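Local coordinates for endo-1,3-beta-glucanase (Streptomyces sioyaensis, PDB 3DGT), which probably hydrolyses internal beta-1,3-glucosidic linkages of beta-1,3-glucans, through the family 16 glycoside hydrolase catalytic domain present here, at residues P109-D114 with A259-H264. Numbering follows the deposited sequence.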
# COMPACT_ATOMS: atom_id res chain seq x y z
N PRO A 109 -0.74 -12.51 0.85
CA PRO A 109 -1.60 -13.68 0.65
C PRO A 109 -0.77 -14.95 0.43
O PRO A 109 0.09 -15.00 -0.44
CB PRO A 109 -2.40 -13.32 -0.59
CG PRO A 109 -2.54 -11.84 -0.49
CD PRO A 109 -1.21 -11.36 0.05
N ASN A 110 -1.04 -15.97 1.24
CA ASN A 110 -0.20 -17.16 1.25
C ASN A 110 -0.63 -18.16 0.20
O ASN A 110 -1.33 -19.14 0.48
CB ASN A 110 -0.15 -17.79 2.64
CG ASN A 110 0.91 -18.85 2.76
OD1 ASN A 110 1.64 -19.15 1.81
ND2 ASN A 110 1.01 -19.42 3.95
N VAL A 111 -0.20 -17.87 -1.02
CA VAL A 111 -0.54 -18.65 -2.20
C VAL A 111 0.56 -18.42 -3.24
O VAL A 111 1.09 -17.31 -3.35
CB VAL A 111 -1.96 -18.25 -2.72
CG1 VAL A 111 -2.03 -16.77 -3.10
CG2 VAL A 111 -2.40 -19.15 -3.88
N THR A 112 0.95 -19.48 -3.94
CA THR A 112 2.03 -19.39 -4.92
C THR A 112 1.64 -20.13 -6.19
O THR A 112 0.64 -20.85 -6.21
CB THR A 112 3.35 -19.99 -4.37
OG1 THR A 112 3.15 -21.37 -4.07
CG2 THR A 112 3.79 -19.26 -3.10
N GLY A 113 2.43 -19.94 -7.25
CA GLY A 113 2.24 -20.68 -8.50
C GLY A 113 0.98 -20.29 -9.24
O GLY A 113 0.51 -19.16 -9.15
N ASP A 114 0.42 -21.24 -9.99
CA ASP A 114 -0.75 -20.93 -10.81
C ASP A 114 -1.93 -20.42 -9.98
O ASP A 114 -2.71 -19.59 -10.45
CB ASP A 114 -1.21 -22.14 -11.63
CG ASP A 114 -0.25 -22.50 -12.77
OD1 ASP A 114 0.71 -21.74 -13.04
OD2 ASP A 114 -0.46 -23.57 -13.39
N ALA A 259 -7.52 -21.09 -12.69
CA ALA A 259 -6.77 -21.76 -11.65
C ALA A 259 -6.53 -20.92 -10.40
O ALA A 259 -6.22 -21.47 -9.33
CB ALA A 259 -5.43 -22.23 -12.20
N THR A 260 -6.67 -19.60 -10.51
CA THR A 260 -6.47 -18.73 -9.35
C THR A 260 -7.40 -19.14 -8.22
O THR A 260 -8.61 -19.24 -8.42
CB THR A 260 -6.70 -17.26 -9.73
OG1 THR A 260 -5.85 -16.93 -10.83
CG2 THR A 260 -6.38 -16.33 -8.55
N GLU A 261 -6.83 -19.35 -7.04
CA GLU A 261 -7.60 -19.71 -5.85
C GLU A 261 -8.00 -18.48 -5.04
O GLU A 261 -7.14 -17.74 -4.60
CB GLU A 261 -6.78 -20.60 -4.92
CG GLU A 261 -6.65 -22.02 -5.33
CD GLU A 261 -5.89 -22.83 -4.29
OE1 GLU A 261 -5.52 -22.28 -3.22
OE2 GLU A 261 -5.67 -24.02 -4.54
N PRO A 262 -9.31 -18.29 -4.80
CA PRO A 262 -9.72 -17.23 -3.90
C PRO A 262 -9.45 -17.64 -2.45
O PRO A 262 -9.03 -18.78 -2.19
CB PRO A 262 -11.23 -17.16 -4.13
CG PRO A 262 -11.60 -18.59 -4.42
CD PRO A 262 -10.46 -19.07 -5.30
N GLY A 263 -9.67 -16.72 -1.53
CA GLY A 263 -9.69 -17.07 -0.12
C GLY A 263 -8.37 -16.99 0.63
O GLY A 263 -8.28 -17.45 1.77
N HIS A 264 -7.36 -16.39 -0.00
CA HIS A 264 -6.06 -16.20 0.66
C HIS A 264 -5.90 -14.74 1.07
O HIS A 264 -5.63 -13.89 0.23
CB HIS A 264 -4.91 -16.64 -0.26
CG HIS A 264 -4.98 -18.08 -0.64
ND1 HIS A 264 -4.58 -19.08 0.22
CD2 HIS A 264 -5.42 -18.69 -1.76
CE1 HIS A 264 -4.75 -20.25 -0.37
NE2 HIS A 264 -5.26 -20.04 -1.57
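V111 lies over one face of the H264 imidazole in a CH-pi contact, its CB 3.7 Å from the ring centroid and 15° off the ring normal. The two side chains cross at about a right angle. V111 CB sits displaced toward the CD2 rim, 3.6 Å from CD2, and CG2 hangs above and just beyond the CD2-NE2 bond while CG1 lies against H264 CB. H264 CG is anti to its own carbonyl carbon (chi1 -61°), the setting that carries the ring to V111. At the ring edge, in its plane beside CD2, lies the backbone O of E261. NE2 donates nearly in plane to E261 OE1 (2.8 Å, 164° at the hydrogen), approaching OE1 almost head-on to its C-O bond; this bond and the valine over the face restrain the turn of the ring. ND1 comes within 3.3 Å of N110 O, but the angle is too poor for a hydrogen bond and the approach is oblique to the ring.

The segments run antiparallel and are both irregular. They join two connecting loops of the family 16 beta-sandwich, one between strands 99-107 and 119-127, the other leading into strand 266-276. Y119 of strand 119-127 touches both loops, through P109, V111 and T260, and its OH is hydrogen-bonded to E261 O.

With an alanine in place of H264, E261 OE1 would probably lose its donor and V111 its ring to rest on. P109 CB closes on H264 O (3.4 Å), a buried carbonyl with no polar partner. At the far end, D114 and A259 meet more loosely, CB to CB at 4.3 Å, while T260 OG1 is hydrogen-bonded to A117 O.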